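MmoQ Response regulator (Methylococcus capsulatus, PDB 3LJX) probably makes cyclic di-GMP from GTP as a full-length protein, of which this chain holds the all-helical HDOD domain. Local coordinates at residues K8-D13 / I53-N58; L26-R31 / A36-Q41; G139-V144 / T190-P195. One frame throughout, in Å; residues are numbered along the deposited sequence.

Contact 1. Residues K8-D13 / I53-N58; sequences KPMLCD and ILRFAN
Arg-55 lies across the ends of Cys-12 and Met-10, its aliphatic part touching sulfur and methyl before its guanidinium reaches a carboxylate. Its CD stands 3.8 Å from Cys-12 SG. The same CD is 3.9 Å from CE of Met-10, a selenomethionine, so the methylene meets a thiol sulfur and a methyl reaching over from the loop. Met-10 is poorly ordered, however, and the position of its methyl carries less weight than that of the thiol. With CG anti to the backbone N (chi1 172°) and the chain stretched from CG to NE, Arg-55 runs out from helix 47-58 instead of folding back on it, which takes its guanidinium past Cys-12; NH1 is 3.8 Å from Cys-12 CB. Beyond the thiol this nitrogen meets Asp-13, with NH1 3.3 Å from OD1 in a salt bridge. The carboxylate oxygen sits at the edge of the guanidinium, near its plane, but the N-H points only roughly at it (135° at the hydrogen) and the two planes are 61° apart, so the hydrogen bond is weak. OD1 of Asp-13 has its stronger partner in NE of Arg-52, three residues back on the same helix; two arginines thus share one oxygen. On the side of helix 181-191, Asp-191 adds a long, weak ion pair to NE of Arg-55. The contact fastens the N-terminal loop 8-13 to helix 47-58 of the HDOD domain. With an alanine instead of Arg-55, a gap is likely to open beside Cys-12 and Met-10, and Asp-13 would lose its bond to a second arginine. Because the salt bridge is weak and poorly directed, the attachment of Arg-55 to the loop owes more to packing along its chain than to charge.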
# COMPACT_ATOMS: atom_id res chain seq x y z
N LYS A 8 20.42 -1.35 -3.50
CA LYS A 8 19.29 -1.17 -2.59
C LYS A 8 18.33 -0.07 -3.09
O LYS A 8 18.32 1.04 -2.56
CB LYS A 8 19.78 -0.88 -1.17
CG LYS A 8 18.65 -0.90 -0.17
CD LYS A 8 19.09 -0.49 1.22
CE LYS A 8 17.90 -0.54 2.18
NZ LYS A 8 18.28 -0.27 3.59
N PRO A 9 17.54 -0.40 -4.11
CA PRO A 9 16.58 0.53 -4.73
C PRO A 9 15.63 1.08 -3.68
O PRO A 9 15.11 0.33 -2.86
CB PRO A 9 15.80 -0.35 -5.70
CG PRO A 9 16.69 -1.54 -5.96
CD PRO A 9 17.48 -1.75 -4.71
N MSE A 10 15.38 2.39 -3.71
CA MSE A 10 14.59 3.01 -2.68
C MSE A 10 14.04 4.36 -3.15
O MSE A 10 14.79 5.32 -3.31
CB MSE A 10 15.48 3.19 -1.45
CG MSE A 10 14.86 3.96 -0.34
SE MSE A 10 13.40 3.03 0.49
CE MSE A 10 12.41 4.63 0.94
N LEU A 11 12.73 4.43 -3.38
CA LEU A 11 12.06 5.70 -3.68
C LEU A 11 11.04 5.98 -2.59
O LEU A 11 10.35 5.08 -2.12
CB LEU A 11 11.33 5.69 -5.03
CG LEU A 11 12.18 5.75 -6.30
CD1 LEU A 11 12.89 4.41 -6.53
CD2 LEU A 11 11.33 6.14 -7.51
N CYS A 12 10.94 7.24 -2.18
CA CYS A 12 9.87 7.58 -1.25
C CYS A 12 9.40 9.02 -1.47
O CYS A 12 8.25 9.24 -1.84
CB CYS A 12 10.29 7.32 0.20
SG CYS A 12 8.92 7.46 1.38
N ASP A 13 10.30 9.98 -1.29
CA ASP A 13 9.93 11.38 -1.44
C ASP A 13 9.36 11.67 -2.83
O ASP A 13 8.50 12.52 -2.98
CB ASP A 13 11.11 12.30 -1.14
CG ASP A 13 11.57 12.21 0.31
OD1 ASP A 13 10.80 11.72 1.17
OD2 ASP A 13 12.71 12.63 0.60
N ILE A 53 5.34 9.55 5.59
CA ILE A 53 5.03 9.79 6.99
C ILE A 53 5.45 8.63 7.88
O ILE A 53 6.09 8.84 8.91
CB ILE A 53 3.53 10.14 7.18
CG1 ILE A 53 3.26 11.53 6.58
CG2 ILE A 53 3.15 10.11 8.67
CD1 ILE A 53 1.81 11.81 6.30
N LEU A 54 5.13 7.40 7.49
CA LEU A 54 5.53 6.23 8.27
C LEU A 54 7.04 6.17 8.37
O LEU A 54 7.61 5.87 9.41
CB LEU A 54 5.02 4.94 7.62
CG LEU A 54 3.51 4.72 7.67
CD1 LEU A 54 3.17 3.36 7.05
CD2 LEU A 54 2.98 4.83 9.11
N ARG A 55 7.69 6.47 7.26
CA ARG A 55 9.13 6.37 7.20
C ARG A 55 9.80 7.40 8.11
O ARG A 55 10.80 7.13 8.79
CB ARG A 55 9.58 6.58 5.76
CG ARG A 55 11.06 6.70 5.59
CD ARG A 55 11.40 6.66 4.13
NE ARG A 55 12.72 7.20 3.88
CZ ARG A 55 12.94 8.42 3.40
NH1 ARG A 55 11.91 9.22 3.10
NH2 ARG A 55 14.18 8.83 3.22
N PHE A 56 9.23 8.60 8.11
CA PHE A 56 9.73 9.66 8.98
C PHE A 56 9.54 9.22 10.43
O PHE A 56 10.47 9.29 11.23
CB PHE A 56 8.97 10.97 8.69
CG PHE A 56 9.24 12.06 9.69
CD1 PHE A 56 8.31 12.36 10.68
CD2 PHE A 56 10.41 12.81 9.63
CE1 PHE A 56 8.55 13.37 11.60
CE2 PHE A 56 10.65 13.83 10.55
CZ PHE A 56 9.72 14.11 11.54
N ALA A 57 8.34 8.73 10.74
CA ALA A 57 7.97 8.40 12.12
C ALA A 57 8.74 7.20 12.62
O ALA A 57 8.90 7.03 13.83
CB ALA A 57 6.46 8.13 12.24
N ASN A 58 9.18 6.34 11.70
CA ASN A 58 9.89 5.11 12.08
C ASN A 58 11.41 5.22 11.94
O ASN A 58 12.14 4.28 12.27
CB ASN A 58 9.34 3.91 11.28
CG ASN A 58 7.90 3.57 11.68
OD1 ASN A 58 7.48 3.86 12.80
ND2 ASN A 58 7.14 2.97 10.76

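Contact 2. Residues L26-R31 / A36-Q41; sequences LNLAQR and AEALAQ
Helices 19-29 and 36-43 of the all-helical HDOD domain form an antiparallel helical hairpin closed by a short loop. The side chain that carries the contact is Leu-28, near the C-terminal end of the first helix, and the backbones come nearest at Leu-28 and Leu-39, whose CA atoms are 6.8 Å apart. Leu-28 sends out a single branch: its CD2 lies over the second helix's backbone, 3.5 Å from Ala-38 O and 3.8 Å from Leu-39 CA. The small side chain of Ala-38 permits this close approach, its CB being 4.3 Å from the same methyl. CG of Leu-28 stands on the far side of CB from the backbone N (chi1 -159°), which carries the isobutyl group outward to the neighbouring helix. The CB of Leu-39 does not point straight at the first helix, but its CD1 reaches over to meet Leu-28 CD2 at 4.0 Å. No hydrogen bond crosses between the two segments, and the contact is apolar apart from the carbonyl that the methyl rests on. Around it, Val-34 of the connecting loop also touches Leu-28, and OG1 of Thr-35 accepts a hydrogen bond from Ala-38 N in the first turn of helix 36-43. Helix 80-88 packs against both, with Ala-87 and Leu-88 against Ala-29 and Leu-80 against Leu-39, so that both helices share a third. Beyond its meeting with Leu-28, the CD1 methyl of Leu-39 also comes within 4.5 Å of the backbone N of Ala-29.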
# COMPACT_ATOMS: atom_id res chain seq x y z
N LEU A 26 -3.95 19.32 0.69
CA LEU A 26 -3.44 20.67 0.88
C LEU A 26 -4.50 21.60 1.46
O LEU A 26 -4.24 22.37 2.39
CB LEU A 26 -2.90 21.25 -0.43
CG LEU A 26 -1.55 20.68 -0.86
CD1 LEU A 26 -1.21 21.10 -2.27
CD2 LEU A 26 -0.45 21.11 0.12
N ASN A 27 -5.71 21.52 0.91
CA ASN A 27 -6.82 22.32 1.41
C ASN A 27 -7.01 22.13 2.91
O ASN A 27 -7.07 23.09 3.67
CB ASN A 27 -8.10 21.97 0.67
CG ASN A 27 -9.30 22.69 1.24
OD1 ASN A 27 -10.09 22.12 2.00
ND2 ASN A 27 -9.45 23.97 0.88
N LEU A 28 -7.10 20.87 3.32
CA LEU A 28 -7.25 20.52 4.73
C LEU A 28 -6.03 20.93 5.57
O LEU A 28 -6.16 21.43 6.68
CB LEU A 28 -7.50 19.02 4.87
CG LEU A 28 -8.15 18.58 6.16
CD1 LEU A 28 -9.49 19.30 6.32
CD2 LEU A 28 -8.33 17.06 6.17
N ALA A 29 -4.84 20.70 5.03
CA ALA A 29 -3.62 21.02 5.75
C ALA A 29 -3.50 22.53 6.01
O ALA A 29 -2.93 22.95 7.02
CB ALA A 29 -2.40 20.49 5.00
N GLN A 30 -4.05 23.34 5.11
CA GLN A 30 -4.00 24.79 5.25
C GLN A 30 -5.20 25.31 6.02
O GLN A 30 -5.32 26.51 6.26
CB GLN A 30 -3.96 25.46 3.88
CG GLN A 30 -2.67 25.25 3.15
CD GLN A 30 -2.81 25.45 1.65
OE1 GLN A 30 -1.83 25.38 0.92
NE2 GLN A 30 -4.04 25.68 1.19
N ARG A 31 -6.10 24.41 6.39
CA ARG A 31 -7.28 24.84 7.11
C ARG A 31 -6.88 25.22 8.52
O ARG A 31 -6.14 24.49 9.18
CB ARG A 31 -8.36 23.75 7.09
CG ARG A 31 -9.77 24.32 7.07
CD ARG A 31 -10.77 23.38 6.40
NE ARG A 31 -11.01 22.16 7.17
CZ ARG A 31 -11.19 22.11 8.49
NH1 ARG A 31 -11.15 23.21 9.22
NH2 ARG A 31 -11.40 20.94 9.07
N ALA A 36 -6.57 16.02 14.02
CA ALA A 36 -5.65 14.94 13.70
C ALA A 36 -6.39 13.90 12.89
O ALA A 36 -5.89 13.42 11.86
CB ALA A 36 -5.10 14.33 14.97
N GLU A 37 -7.59 13.57 13.35
CA GLU A 37 -8.40 12.51 12.78
C GLU A 37 -8.80 12.79 11.33
O GLU A 37 -8.68 11.90 10.47
CB GLU A 37 -9.64 12.27 13.63
CG GLU A 37 -9.35 11.62 14.99
CD GLU A 37 -8.60 12.54 15.97
OE1 GLU A 37 -8.71 13.79 15.84
OE2 GLU A 37 -7.92 12.01 16.87
N ALA A 38 -9.27 14.00 11.04
CA ALA A 38 -9.72 14.32 9.69
C ALA A 38 -8.54 14.31 8.73
O ALA A 38 -8.66 13.87 7.60
CB ALA A 38 -10.41 15.68 9.66
N LEU A 39 -7.41 14.81 9.21
CA LEU A 39 -6.22 14.88 8.39
C LEU A 39 -5.70 13.47 8.06
O LEU A 39 -5.38 13.17 6.91
CB LEU A 39 -5.14 15.70 9.10
CG LEU A 39 -3.95 15.97 8.19
CD1 LEU A 39 -4.44 16.65 6.91
CD2 LEU A 39 -2.89 16.81 8.90
N ALA A 40 -5.61 12.62 9.09
CA ALA A 40 -5.19 11.23 8.91
C ALA A 40 -6.11 10.47 7.94
O ALA A 40 -5.63 9.78 7.03
CB ALA A 40 -5.14 10.51 10.27
N GLN A 41 -7.42 10.61 8.12
CA GLN A 41 -8.38 9.93 7.27
C GLN A 41 -8.13 10.28 5.81
O GLN A 41 -8.19 9.42 4.92
CB GLN A 41 -9.81 10.32 7.65
CG GLN A 41 -10.36 9.59 8.86
CD GLN A 41 -11.18 8.36 8.48
OE1 GLN A 41 -10.69 7.22 8.51
NE2 GLN A 41 -12.44 8.58 8.11

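Contact 3. Residues G139-V144 / T190-P195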
# COMPACT_ATOMS: atom_id res chain seq x y z
N GLY A 139 -2.78 -2.78 3.47
CA GLY A 139 -3.57 -2.98 2.27
C GLY A 139 -3.29 -1.87 1.27
O GLY A 139 -3.05 -2.11 0.09
N LEU A 140 -3.32 -0.63 1.76
CA LEU A 140 -3.02 0.52 0.93
C LEU A 140 -1.69 0.37 0.18
O LEU A 140 -1.58 0.70 -1.02
CB LEU A 140 -2.97 1.78 1.79
CG LEU A 140 -2.78 3.12 1.08
CD1 LEU A 140 -4.05 3.51 0.32
CD2 LEU A 140 -2.39 4.22 2.08
N LEU A 141 -0.69 -0.16 0.88
CA LEU A 141 0.70 -0.15 0.41
C LEU A 141 1.14 -1.46 -0.23
O LEU A 141 2.26 -1.57 -0.71
CB LEU A 141 1.63 0.16 1.59
CG LEU A 141 2.05 1.59 1.94
CD1 LEU A 141 1.30 2.68 1.16
CD2 LEU A 141 2.01 1.83 3.45
N ALA A 142 0.24 -2.45 -0.24
CA ALA A 142 0.57 -3.83 -0.64
C ALA A 142 1.31 -4.01 -1.98
O ALA A 142 1.95 -5.05 -2.21
CB ALA A 142 -0.70 -4.70 -0.62
N ASP A 143 1.21 -3.04 -2.88
CA ASP A 143 1.96 -3.11 -4.14
C ASP A 143 2.55 -1.76 -4.55
O ASP A 143 2.65 -1.43 -5.74
CB ASP A 143 1.14 -3.75 -5.27
CG ASP A 143 -0.13 -2.99 -5.58
OD1 ASP A 143 -0.37 -1.92 -4.98
OD2 ASP A 143 -0.91 -3.49 -6.42
N VAL A 144 2.97 -1.00 -3.54
CA VAL A 144 3.58 0.29 -3.77
C VAL A 144 4.85 0.16 -4.62
O VAL A 144 5.29 1.12 -5.24
CB VAL A 144 3.87 1.01 -2.43
CG1 VAL A 144 5.06 0.36 -1.70
CG2 VAL A 144 4.14 2.48 -2.68
N THR A 190 9.76 -2.67 4.38
CA THR A 190 10.77 -2.93 5.38
C THR A 190 11.52 -1.63 5.73
O THR A 190 11.72 -1.33 6.91
CB THR A 190 11.74 -3.99 4.91
OG1 THR A 190 11.04 -5.23 4.82
CG2 THR A 190 12.91 -4.13 5.87
N ASP A 191 11.92 -0.86 4.72
CA ASP A 191 12.57 0.43 4.99
C ASP A 191 11.66 1.35 5.80
O ASP A 191 12.15 2.12 6.61
CB ASP A 191 13.02 1.16 3.71
CG ASP A 191 14.00 2.32 4.01
OD1 ASP A 191 15.09 2.05 4.58
OD2 ASP A 191 13.69 3.50 3.69
N TRP A 192 10.35 1.28 5.58
CA TRP A 192 9.43 2.22 6.22
C TRP A 192 9.00 1.81 7.63
O TRP A 192 8.20 2.50 8.27
CB TRP A 192 8.20 2.48 5.34
CG TRP A 192 8.57 3.02 4.01
CD1 TRP A 192 9.81 3.48 3.63
CD2 TRP A 192 7.72 3.15 2.88
NE1 TRP A 192 9.77 3.90 2.31
CE2 TRP A 192 8.50 3.71 1.83
CE3 TRP A 192 6.38 2.85 2.63
CZ2 TRP A 192 7.97 3.97 0.57
CZ3 TRP A 192 5.85 3.12 1.38
CH2 TRP A 192 6.65 3.67 0.37
N GLY A 193 9.53 0.69 8.11
CA GLY A 193 9.33 0.31 9.49
C GLY A 193 8.55 -0.97 9.79
O GLY A 193 8.53 -1.40 10.94
N PHE A 194 7.93 -1.58 8.78
CA PHE A 194 7.13 -2.78 9.03
C PHE A 194 8.02 -3.96 9.44
O PHE A 194 9.03 -4.24 8.81
CB PHE A 194 6.29 -3.15 7.80
CG PHE A 194 5.08 -2.27 7.61
CD1 PHE A 194 3.86 -2.60 8.20
CD2 PHE A 194 5.15 -1.11 6.83
CE1 PHE A 194 2.74 -1.80 8.02
CE2 PHE A 194 4.03 -0.31 6.66
CZ PHE A 194 2.83 -0.65 7.26
N PRO A 195 7.64 -4.68 10.49
CA PRO A 195 8.44 -5.85 10.86
C PRO A 195 8.22 -7.02 9.90
O PRO A 195 7.20 -7.07 9.20
CB PRO A 195 7.93 -6.19 12.27
CG PRO A 195 6.49 -5.73 12.27
CD PRO A 195 6.47 -4.49 11.38
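Leu-141 and Val-144 both butt against the edge of the Trp-192 indole. Leu-141 CG lies 4.1 Å from CZ3 and Val-144 CG2 lies 4.1 Å from CH2, each near the ring plane, so neighbouring atoms of the six-membered ring are met by two aliphatic groups that leave the ring faces alone. Leu-141 also turns a branch to a second aromatic, its CD2 being 4.4 Å from Phe-194 CE2, and so it touches both rings. Val-144 reaches the indole with CG2, which stands opposite its backbone N, while CG1 occupies the crowded position between N and carbonyl carbon (chi1 73°). The two aliphatic residues are set beside each other by the tight turn after helix 132-141, in which Val-144 N bonds to Leu-141 O at 3.0 Å. This Ala-142/Asp-143 turn probably corresponds to the His-Asp signature of HD-family phosphodiesterases, with alanine where those enzymes carry a metal-binding histidine. Asp-143 instead forms a salt bridge with Arg-116 of helix 106-125, and the same arginine bonds to Gly-139 O. The aromatics, for their part, are spaced by the end of helix 181-191. There Gly-193, at a phi of 116°, completes a Schellman motif; a side chain at these angles would press on the preceding carbonyl oxygen. The reversal brings Phe-194 round to the same side as Trp-192, and Pro-195 then takes the N-cap position of helix 196-204. Further out, Leu-188 packs on Val-144, Leu-189 touches both Leu-141 and Phe-194, and Leu-54 of helix 47-58 lies against Phe-194.

How the contacts relate
Contacts 1 and 3 are neighbours, their centres 10 Å apart, and residues of contact 1 pack on Trp-192 of contact 3. Asn-58 ND2 lies 2.7 Å from Trp-192 O, a probable hydrogen bond between helix 47-58 and the end of helix 181-191, and Arg-55 CD packs 3.6 Å from Trp-192 CD1. The indole is thus held at its pyrrole side by contact 1 and at its benzo edge by contact 3. Contact 2 stands apart, its centre 21 Å from that of contact 1 and 22 Å from that of contact 3, with nearest atoms about 7 and 8 Å away. Along the chain it nests inside the loop closed by contact 1, and helices 36-43 and 47-58 are consecutive.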